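Purine nucleoside phosphorylase (Anopheles gambiae, PDB 2P4S) catalyses the phosphorolysis of inosine, guanosine and their 2'-deoxy forms to free purine base and pentose 1-phosphate in the purine salvage pathway. Local coordinates at residues A[212-217]-A[321-326]; A[284-289]-A[300-305]; A[325-330]-A[346-351]. All coordinates share one frame; numbering follows the deposited sequence.

Contact 1: A[212-217]-A[321-326]; sequences GDIMLI and FAFSLI
A chi1 of 61° sets the ring of Phe323 between its own backbone N and carbonyl carbon, and from there CB, CG and CD1 all border the CG2 methyl of Ile214, with Phe323 CD1 3.7 Å from Ile214 CG2. The branched isoleucine serves two neighbours at once: its other arm, CG1, lies 4.1 Å from Leu325 CD1. Farther along, Leu216 CD2 approaches Phe321 CZ to 3.7 Å, again obliquely to the ring. On the face that carries Met215 and Ser324, the serine is short, and its OG lies among Met215 CE and Ile217 CD1, 3.8 Å from the latter; Asn200 satisfies this hydroxyl with a hydrogen bond. Met215 and Ser324 form a hydrogen-bonded antiparallel pair, with Met215 N 2.7 Å from Ser324 O. Where Ile217 O and Ala322 N would otherwise meet, a water donates to the former and accepts from the latter. At the other end Gly212 N gives its hydrogen to Ile326 O (2.7 Å), while Ile326 N turns to Asp213 O (2.8 Å). Two residues thus face one, and Gly212 takes the positive phi (97°) that suits glycine: a G1 beta bulge. Arg273 and the backbone of Arg210 hold the carboxylate of Asp213. Strand 319-329 pairs antiparallel with 214-221 and parallel with 195-204, as an inner strand of the mixed central sheet of this nucleoside phosphorylase fold.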
loop_
_atom_site.group_PDB
_atom_site.type_symbol
_atom_site.label_atom_id
_atom_site.label_comp_id
_atom_site.label_asym_id
_atom_site.label_seq_id
_atom_site.Cartn_x
_atom_site.Cartn_y
_atom_site.Cartn_z
ATOM N N GLY A 212 8.446 -17.660 -21.912
ATOM C CA GLY A 212 9.015 -17.255 -23.190
ATOM C C GLY A 212 8.069 -16.388 -24.021
ATOM O O GLY A 212 8.494 -15.792 -24.999
ATOM N N ASP A 213 6.791 -16.304 -23.647
ATOM C CA ASP A 213 5.865 -15.383 -24.317
ATOM C C ASP A 213 6.277 -13.973 -23.997
ATOM O O ASP A 213 6.867 -13.696 -22.923
ATOM C CB ASP A 213 4.415 -15.574 -23.787
ATOM C CG ASP A 213 3.741 -16.881 -24.282
ATOM O OD1 ASP A 213 4.338 -17.649 -25.083
ATOM O OD2 ASP A 213 2.603 -17.162 -23.842
ATOM N N ILE A 214 5.925 -13.059 -24.909
ATOM C CA ILE A 214 6.003 -11.636 -24.668
ATOM C C ILE A 214 4.576 -11.131 -24.505
ATOM O O ILE A 214 3.743 -11.289 -25.410
ATOM C CB ILE A 214 6.693 -10.959 -25.847
ATOM C CG1 ILE A 214 8.161 -11.418 -25.920
ATOM C CG2 ILE A 214 6.526 -9.427 -25.830
ATOM C CD1 ILE A 214 8.830 -11.026 -27.238
ATOM N N MET A 215 4.291 -10.552 -23.352
ATOM C CA MET A 215 3.048 -9.849 -23.146
ATOM C C MET A 215 3.220 -8.358 -23.355
ATOM O O MET A 215 3.853 -7.705 -22.531
ATOM C CB MET A 215 2.510 -10.083 -21.737
ATOM C CG MET A 215 1.050 -9.606 -21.584
ATOM S SD MET A 215 0.602 -9.316 -19.892
ATOM C CE MET A 215 1.517 -7.793 -19.506
ATOM N N LEU A 216 2.612 -7.813 -24.418
ATOM C CA LEU A 216 2.405 -6.359 -24.508
ATOM C C LEU A 216 1.628 -5.891 -23.294
ATOM O O LEU A 216 0.626 -6.476 -22.906
ATOM C CB LEU A 216 1.629 -5.928 -25.754
ATOM C CG LEU A 216 2.165 -6.525 -27.065
ATOM C CD1 LEU A 216 1.269 -6.199 -28.235
ATOM C CD2 LEU A 216 3.662 -6.159 -27.316
ATOM N N ILE A 217 2.087 -4.796 -22.718
ATOM C CA ILE A 217 1.372 -4.199 -21.624
ATOM C C ILE A 217 0.351 -3.264 -22.234
ATOM O O ILE A 217 0.686 -2.310 -22.948
ATOM C CB ILE A 217 2.324 -3.532 -20.594
ATOM C CG1 ILE A 217 3.393 -4.551 -20.149
ATOM C CG2 ILE A 217 1.494 -2.931 -19.411
ATOM C CD1 ILE A 217 4.457 -4.012 -19.123
ATOM N N PHE A 321 5.632 2.554 -24.856
ATOM C CA PHE A 321 5.407 1.208 -25.313
ATOM C C PHE A 321 6.117 0.340 -24.262
ATOM O O PHE A 321 7.203 0.690 -23.789
ATOM C CB PHE A 321 6.026 0.973 -26.712
ATOM C CG PHE A 321 5.949 -0.455 -27.160
ATOM C CD1 PHE A 321 7.100 -1.250 -27.217
ATOM C CD2 PHE A 321 4.696 -1.047 -27.466
ATOM C CE1 PHE A 321 7.034 -2.596 -27.569
ATOM C CE2 PHE A 321 4.602 -2.409 -27.839
ATOM C CZ PHE A 321 5.768 -3.186 -27.910
ATOM N N ALA A 322 5.493 -0.756 -23.858
ATOM C CA ALA A 322 6.108 -1.645 -22.878
ATOM C C ALA A 322 5.675 -3.093 -23.049
ATOM O O ALA A 322 4.554 -3.354 -23.470
ATOM C CB ALA A 322 5.778 -1.163 -21.448
ATOM N N PHE A 323 6.570 -4.024 -22.724
ATOM C CA PHE A 323 6.234 -5.444 -22.666
ATOM C C PHE A 323 6.938 -6.184 -21.545
ATOM O O PHE A 323 7.998 -5.766 -21.093
ATOM C CB PHE A 323 6.491 -6.161 -23.993
ATOM C CG PHE A 323 7.916 -6.141 -24.450
ATOM C CD1 PHE A 323 8.799 -7.146 -24.065
ATOM C CD2 PHE A 323 8.368 -5.155 -25.319
ATOM C CE1 PHE A 323 10.085 -7.166 -24.513
ATOM C CE2 PHE A 323 9.678 -5.171 -25.770
ATOM C CZ PHE A 323 10.530 -6.190 -25.374
ATOM N N SER A 324 6.325 -7.306 -21.151
ATOM C CA SER A 324 6.884 -8.273 -20.221
ATOM C C SER A 324 7.291 -9.540 -21.000
ATOM O O SER A 324 6.473 -10.110 -21.756
ATOM C CB SER A 324 5.822 -8.688 -19.195
ATOM O OG SER A 324 5.382 -7.641 -18.351
ATOM N N LEU A 325 8.531 -9.997 -20.793
ATOM C CA LEU A 325 8.884 -11.372 -21.108
ATOM C C LEU A 325 8.422 -12.238 -19.915
ATOM O O LEU A 325 8.837 -11.994 -18.770
ATOM C CB LEU A 325 10.401 -11.508 -21.308
ATOM C CG LEU A 325 10.945 -12.886 -21.698
ATOM C CD1 LEU A 325 10.443 -13.369 -23.090
ATOM C CD2 LEU A 325 12.468 -12.806 -21.685
ATOM N N ILE A 326 7.571 -13.244 -20.200
ATOM C CA ILE A 326 7.062 -14.152 -19.196
ATOM C C ILE A 326 8.163 -15.166 -18.921
ATOM O O ILE A 326 8.493 -15.964 -19.769
ATOM C CB ILE A 326 5.759 -14.868 -19.699
ATOM C CG1 ILE A 326 4.679 -13.840 -20.065
ATOM C CG2 ILE A 326 5.280 -15.929 -18.704
ATOM C CD1 ILE A 326 4.227 -12.877 -18.886
HETATM O O HOH W 1 2.710 -1.161 -24.598
#

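Contact 2: A[284-289]-A[300-305]; sequences NFETVA and DAIGMS. With DIH (7-[[(3R,4R)-3-(hydroxymethyl)-4-oxidanyl-pyrrolidin-1-ium-1-yl]methyl]-3,5-dihydropyrrolo[3,2-d]pyrimidin-4-one), chain F; PO4 (phosphate ion), chain D.
Glu286 and Ile302 lie alongside each other, running in opposite directions beside the bound inhibitor. The CG2 methyl of Ile302 rests against the carboxylate group of Glu286, 3.5 Å from CD, and OE1 of this carboxylate accepts the inhibitor's N1-H at 2.7 Å, almost straight at 174°. Two residues on from Ile302, Met304 runs extended beyond CG: its SD rests 3.5 Å from C2' of the pyrrolidine ring, and its CE reaches Asn284 O at 3.4 Å. A long, flexible thioether suits this span between ligand and backbone. Phe285 meets the base obliquely, CD1 3.5 Å from inhibitor C6, while its CZ edge meets O5' in the ring plane. Inhibitor N3 lies 3.4 Å from Gly303 CA, so the base rests against the strand's backbone. Ser305 donates through OG to phosphate O3 (2.7 Å), an ion that Ser118 N, Ala201 N and Arg169 NH1 also bind.

In the next shell, Asn284 ND2 bonds to Phe285 O from above the carbonyl plane, and its OD1 is held by Asn230 of a second subunit; Tyr277 OH binds Ser305 N. Thr287 N-caps helix 288-296, the helix of the beta-alpha-beta unit that joins strand 272-279 to strand 301-303, itself lying between 272-279 and 195-204 in the sheet.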
loop_
_atom_site.group_PDB
_atom_site.type_symbol
_atom_site.label_atom_id
_atom_site.label_comp_id
_atom_site.label_asym_id
_atom_site.label_seq_id
_atom_site.Cartn_x
_atom_site.Cartn_y
_atom_site.Cartn_z
ATOM N N ASN A 284 10.718 -10.981 -2.390
ATOM C CA ASN A 284 10.168 -12.340 -2.456
ATOM C C ASN A 284 9.124 -12.450 -3.594
ATOM O O ASN A 284 8.492 -11.459 -3.987
ATOM C CB ASN A 284 9.594 -12.762 -1.092
ATOM C CG ASN A 284 8.397 -11.912 -0.663
ATOM O OD1 ASN A 284 8.562 -10.820 -0.133
ATOM N ND2 ASN A 284 7.187 -12.405 -0.921
ATOM N N PHE A 285 8.969 -13.641 -4.152
ATOM C CA PHE A 285 7.921 -13.862 -5.159
ATOM C C PHE A 285 6.590 -14.101 -4.414
ATOM O O PHE A 285 6.552 -14.232 -3.190
ATOM C CB PHE A 285 8.284 -15.037 -6.106
ATOM C CG PHE A 285 9.549 -14.824 -6.899
ATOM C CD1 PHE A 285 9.574 -13.990 -8.007
ATOM C CD2 PHE A 285 10.743 -15.496 -6.555
ATOM C CE1 PHE A 285 10.772 -13.785 -8.756
ATOM C CE2 PHE A 285 11.930 -15.314 -7.302
ATOM C CZ PHE A 285 11.924 -14.432 -8.409
ATOM N N GLU A 286 5.504 -14.209 -5.162
ATOM C CA GLU A 286 4.150 -14.214 -4.603
ATOM C C GLU A 286 3.673 -15.571 -4.034
ATOM O O GLU A 286 4.039 -16.632 -4.529
ATOM C CB GLU A 286 3.187 -13.765 -5.705
ATOM C CG GLU A 286 3.433 -12.343 -6.180
ATOM C CD GLU A 286 4.772 -12.197 -6.980
ATOM O OE1 GLU A 286 5.053 -13.116 -7.804
ATOM O OE2 GLU A 286 5.528 -11.181 -6.777
ATOM N N THR A 287 2.839 -15.520 -3.004
ATOM C CA THR A 287 2.140 -16.702 -2.508
ATOM C C THR A 287 1.000 -17.157 -3.490
ATOM O O THR A 287 0.579 -16.415 -4.413
ATOM C CB THR A 287 1.555 -16.481 -1.102
ATOM O OG1 THR A 287 0.401 -15.636 -1.185
ATOM C CG2 THR A 287 2.581 -15.861 -0.145
ATOM N N VAL A 288 0.500 -18.368 -3.263
ATOM C CA VAL A 288 -0.581 -18.907 -4.064
ATOM C C VAL A 288 -1.806 -18.025 -3.877
ATOM O O VAL A 288 -2.437 -17.685 -4.869
ATOM C CB VAL A 288 -0.906 -20.395 -3.673
ATOM C CG1 VAL A 288 -2.308 -20.831 -4.195
ATOM C CG2 VAL A 288 0.191 -21.350 -4.168
ATOM N N ALA A 289 -2.112 -17.642 -2.628
ATOM C CA ALA A 289 -3.260 -16.810 -2.326
ATOM C C ALA A 289 -3.159 -15.408 -2.981
ATOM O O ALA A 289 -4.180 -14.878 -3.406
ATOM C CB ALA A 289 -3.474 -16.652 -0.763
ATOM N N ASP A 300 -2.563 -9.969 -15.464
ATOM C CA ASP A 300 -2.011 -11.100 -16.234
ATOM C C ASP A 300 -0.562 -11.390 -15.971
ATOM O O ASP A 300 -0.152 -12.527 -16.122
ATOM C CB ASP A 300 -2.214 -10.908 -17.756
ATOM C CG ASP A 300 -3.663 -10.791 -18.095
ATOM O OD1 ASP A 300 -4.402 -11.823 -18.044
ATOM O OD2 ASP A 300 -4.090 -9.669 -18.320
ATOM N N ALA A 301 0.210 -10.361 -15.620
ATOM C CA ALA A 301 1.669 -10.493 -15.486
ATOM C C ALA A 301 2.113 -9.764 -14.225
ATOM O O ALA A 301 1.702 -8.654 -13.995
ATOM C CB ALA A 301 2.429 -9.944 -16.732
ATOM N N ILE A 302 2.913 -10.430 -13.406
ATOM C CA ILE A 302 3.336 -9.870 -12.124
ATOM C C ILE A 302 4.832 -9.596 -12.128
ATOM O O ILE A 302 5.635 -10.499 -12.413
ATOM C CB ILE A 302 3.001 -10.797 -10.918
ATOM C CG1 ILE A 302 1.468 -11.026 -10.787
ATOM C CG2 ILE A 302 3.561 -10.157 -9.604
ATOM C CD1 ILE A 302 1.058 -12.340 -9.912
ATOM N N GLY A 303 5.197 -8.360 -11.802
ATOM C CA GLY A 303 6.579 -7.968 -11.817
ATOM C C GLY A 303 6.919 -7.071 -10.658
ATOM O O GLY A 303 6.141 -6.990 -9.716
ATOM N N MET A 304 8.074 -6.384 -10.746
ATOM C CA MET A 304 8.542 -5.483 -9.678
ATOM C C MET A 304 9.164 -4.176 -10.186
ATOM O O MET A 304 10.040 -3.629 -9.523
ATOM C CB MET A 304 9.589 -6.203 -8.804
ATOM C CG MET A 304 9.090 -7.520 -8.192
ATOM S SD MET A 304 10.383 -8.290 -7.266
ATOM C CE MET A 304 9.641 -9.850 -6.727
ATOM N N SER A 305 8.738 -3.646 -11.341
ATOM C CA SER A 305 9.391 -2.457 -11.893
ATOM C C SER A 305 8.441 -1.707 -12.819
ATOM O O SER A 305 7.219 -1.964 -12.784
ATOM C CB SER A 305 10.657 -2.864 -12.629
ATOM O OG SER A 305 10.314 -3.469 -13.865
HETATM O "O5'" DIH F . 14.090 -12.639 -10.502
HETATM C "C5'" DIH F . 13.660 -11.514 -9.711
HETATM C "C4'" DIH F . 13.671 -10.315 -10.627
HETATM C "C6'" DIH F . 12.840 -10.571 -11.905
HETATM C "C3'" DIH F . 13.058 -9.121 -9.928
HETATM O "O3'" DIH F . 13.730 -7.945 -10.384
HETATM C "C2'" DIH F . 11.638 -9.080 -10.462
HETATM N "N1'" DIH F . 11.823 -9.480 -11.892
HETATM C C10 DIH F . 10.521 -9.719 -12.533
HETATM C C9 DIH F . 9.813 -11.029 -12.265
HETATM C C8 DIH F . 9.986 -12.225 -13.012
HETATM N N7 DIH F . 9.159 -13.177 -12.499
HETATM C C5 DIH F . 8.459 -12.659 -11.456
HETATM C C6 DIH F . 7.389 -13.176 -10.557
HETATM O O6 DIH F . 6.950 -14.397 -10.639
HETATM N N1 DIH F . 6.920 -12.297 -9.647
HETATM C C2 DIH F . 7.370 -11.011 -9.527
HETATM N N3 DIH F . 8.307 -10.500 -10.340
HETATM C C4 DIH F . 8.848 -11.317 -11.305
HETATM P P PO4 D . 12.812 -6.500 -14.042
HETATM O O1 PO4 D . 12.801 -7.142 -15.392
HETATM O O2 PO4 D . 13.848 -5.375 -14.063
HETATM O O3 PO4 D . 11.514 -5.893 -13.661
HETATM O O4 PO4 D . 13.160 -7.557 -13.038
#

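Contact 3: A[325-330]-A[346-351]; sequences LITNMC and VGVGKN. With DIH (7-[[(3R,4R)-3-(hydroxymethyl)-4-oxidanyl-pyrrolidin-1-ium-1-yl]methyl]-3,5-dihydropyrrolo[3,2-d]pyrimidin-4-one), chain F.
Thr327 meets Val348 with its methyl and the inhibitor with its hydroxyl. From CB, the CG2 branch runs to Val348 CB at 4.1 Å, crossing the valine at an angle. The other branch, with chi1 at 47° placing OG1 between the backbone N and the carbonyl carbon, brings OG1 to 3.4 Å from inhibitor C8. There it donates to Asn328 OD1 (2.8 Å) in the plane of that carbonyl. A beta-branched residue with one methyl and one hydroxyl is apt here, since it faces a helix and a polar site together. Val348 answers with CG2, 3.6 Å from Thr327 O. Beside it, Leu325 CD2 presses to 3.4 Å from Gly349 CA, a tight approach that the bare glycine permits.

Asn328 uses both ends of its amide: OD1 accepts the inhibitor's N7-H at 2.8 Å, and ND2 donates to O6 at 2.9 Å, each bond at 171°. With Thr327 also bonded to OD1, that oxygen is gripped twice and the rotation of the amide is fixed. The ND2-O6 bond suits a 6-oxopurine, consistent with the preference for inosine over adenosine; the N7-H bond probably mimics a base protonated at N7 as the glycosidic bond breaks. Strand 319-329 thereby delivers the purine-recognising asparagine of the nucleoside phosphorylase active site, backed by helix 342-350.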
loop_
_atom_site.group_PDB
_atom_site.type_symbol
_atom_site.label_atom_id
_atom_site.label_comp_id
_atom_site.label_asym_id
_atom_site.label_seq_id
_atom_site.Cartn_x
_atom_site.Cartn_y
_atom_site.Cartn_z
ATOM N N LEU A 325 8.531 -9.997 -20.793
ATOM C CA LEU A 325 8.884 -11.372 -21.108
ATOM C C LEU A 325 8.422 -12.238 -19.915
ATOM O O LEU A 325 8.837 -11.994 -18.770
ATOM C CB LEU A 325 10.401 -11.508 -21.308
ATOM C CG LEU A 325 10.945 -12.886 -21.698
ATOM C CD1 LEU A 325 10.443 -13.369 -23.090
ATOM C CD2 LEU A 325 12.468 -12.806 -21.685
ATOM N N ILE A 326 7.571 -13.244 -20.200
ATOM C CA ILE A 326 7.062 -14.152 -19.196
ATOM C C ILE A 326 8.163 -15.166 -18.921
ATOM O O ILE A 326 8.493 -15.964 -19.769
ATOM C CB ILE A 326 5.759 -14.868 -19.699
ATOM C CG1 ILE A 326 4.679 -13.840 -20.065
ATOM C CG2 ILE A 326 5.280 -15.929 -18.704
ATOM C CD1 ILE A 326 4.227 -12.877 -18.886
ATOM N N THR A 327 8.757 -15.134 -17.724
ATOM C CA THR A 327 10.017 -15.856 -17.489
ATOM C C THR A 327 9.748 -17.087 -16.655
ATOM O O THR A 327 10.617 -17.912 -16.445
ATOM C CB THR A 327 11.062 -14.950 -16.795
ATOM O OG1 THR A 327 10.446 -14.266 -15.687
ATOM C CG2 THR A 327 11.579 -13.915 -17.778
ATOM N N ASN A 328 8.516 -17.204 -16.190
ATOM C CA ASN A 328 8.124 -18.228 -15.270
ATOM C C ASN A 328 6.650 -18.061 -15.096
ATOM O O ASN A 328 6.120 -16.942 -15.223
ATOM C CB ASN A 328 8.826 -18.114 -13.893
ATOM C CG ASN A 328 8.575 -16.763 -13.204
ATOM O OD1 ASN A 328 9.085 -15.698 -13.661
ATOM N ND2 ASN A 328 7.807 -16.793 -12.100
ATOM N N MET A 329 5.997 -19.179 -14.804
ATOM C CA MET A 329 4.587 -19.178 -14.502
ATOM C C MET A 329 4.467 -18.919 -13.012
ATOM O O MET A 329 5.288 -19.401 -12.235
ATOM C CB MET A 329 3.929 -20.531 -14.916
ATOM C CG MET A 329 3.869 -20.775 -16.452
ATOM S SD MET A 329 3.333 -19.306 -17.401
ATOM C CE MET A 329 1.584 -19.228 -16.997
ATOM N N CYS A 330 3.489 -18.109 -12.619
ATOM C CA CYS A 330 3.203 -17.915 -11.197
ATOM C C CYS A 330 2.687 -19.249 -10.630
ATOM O O CYS A 330 1.979 -19.995 -11.329
ATOM C CB CYS A 330 2.131 -16.851 -11.018
ATOM S SG CYS A 330 2.694 -15.228 -11.427
ATOM N N VAL A 346 16.639 -14.838 -15.816
ATOM C CA VAL A 346 17.524 -14.081 -16.667
ATOM C C VAL A 346 17.854 -14.940 -17.887
ATOM O O VAL A 346 17.860 -14.432 -18.986
ATOM C CB VAL A 346 18.812 -13.627 -15.880
ATOM C CG1 VAL A 346 19.827 -12.918 -16.779
ATOM C CG2 VAL A 346 18.404 -12.733 -14.692
ATOM N N GLY A 347 18.076 -16.244 -17.683
ATOM C CA GLY A 347 18.296 -17.202 -18.782
ATOM C C GLY A 347 17.234 -17.273 -19.879
ATOM O O GLY A 347 17.549 -17.543 -21.037
ATOM N N VAL A 348 15.970 -17.060 -19.529
ATOM C CA VAL A 348 14.871 -17.110 -20.500
ATOM C C VAL A 348 15.070 -15.999 -21.580
ATOM O O VAL A 348 14.926 -16.258 -22.797
ATOM C CB VAL A 348 13.489 -17.001 -19.779
ATOM C CG1 VAL A 348 12.322 -16.858 -20.774
ATOM C CG2 VAL A 348 13.256 -18.193 -18.858
ATOM N N GLY A 349 15.402 -14.790 -21.137
ATOM C CA GLY A 349 15.737 -13.705 -22.044
ATOM C C GLY A 349 17.011 -13.850 -22.853
ATOM O O GLY A 349 17.012 -13.515 -24.048
ATOM N N LYS A 350 18.091 -14.335 -22.210
ATOM C CA LYS A 350 19.372 -14.636 -22.868
ATOM C C LYS A 350 19.150 -15.633 -23.971
ATOM O O LYS A 350 19.711 -15.481 -25.050
ATOM C CB LYS A 350 20.414 -15.244 -21.915
ATOM C CG LYS A 350 20.627 -14.466 -20.612
ATOM C CD LYS A 350 21.638 -15.174 -19.628
ATOM C CE LYS A 350 22.987 -14.430 -19.613
ATOM N NZ LYS A 350 22.783 -12.976 -19.241
ATOM N N ASN A 351 18.340 -16.654 -23.690
ATOM C CA ASN A 351 17.980 -17.651 -24.701
ATOM C C ASN A 351 17.114 -17.107 -25.866
ATOM O O ASN A 351 16.887 -17.820 -26.847
ATOM C CB ASN A 351 17.330 -18.909 -24.065
ATOM C CG ASN A 351 18.292 -19.665 -23.126
ATOM O OD1 ASN A 351 19.519 -19.609 -23.280
ATOM N ND2 ASN A 351 17.729 -20.350 -22.132
HETATM O "O5'" DIH F . 14.090 -12.639 -10.502
HETATM C "C5'" DIH F . 13.660 -11.514 -9.711
HETATM C "C4'" DIH F . 13.671 -10.315 -10.627
HETATM C "C6'" DIH F . 12.840 -10.571 -11.905
HETATM C "C3'" DIH F . 13.058 -9.121 -9.928
HETATM O "O3'" DIH F . 13.730 -7.945 -10.384
HETATM C "C2'" DIH F . 11.638 -9.080 -10.462
HETATM N "N1'" DIH F . 11.823 -9.480 -11.892
HETATM C C10 DIH F . 10.521 -9.719 -12.533
HETATM C C9 DIH F . 9.813 -11.029 -12.265
HETATM C C8 DIH F . 9.986 -12.225 -13.012
HETATM N N7 DIH F . 9.159 -13.177 -12.499
HETATM C C5 DIH F . 8.459 -12.659 -11.456
HETATM C C6 DIH F . 7.389 -13.176 -10.557
HETATM O O6 DIH F . 6.950 -14.397 -10.639
HETATM N N1 DIH F . 6.920 -12.297 -9.647
HETATM C C2 DIH F . 7.370 -11.011 -9.527
HETATM N N3 DIH F . 8.307 -10.500 -10.340
HETATM C C4 DIH F . 8.848 -11.317 -11.305
#

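How the contacts relate
Along the chain, contact 2 lies nested inside the long loop that contact 1 closes, and contact 3 follows directly, sharing Leu325 and Ile326 with contact 1. The centres of contacts 1 and 3 are about 10 Å apart, those of 1 and 2 about 15 Å, and those of 2 and 3 about 14 Å. All three reach the same mixed sheet. Ala301 joins contact 2 to contact 1 by packing against Met215 and Ile326, and Ile302 joins it to contact 3 through Cys330. Contacts 2 and 3 both hold the inhibitor, binding its base through Glu286 and Asn328, so residues far apart in sequence converge where the sheet strands end.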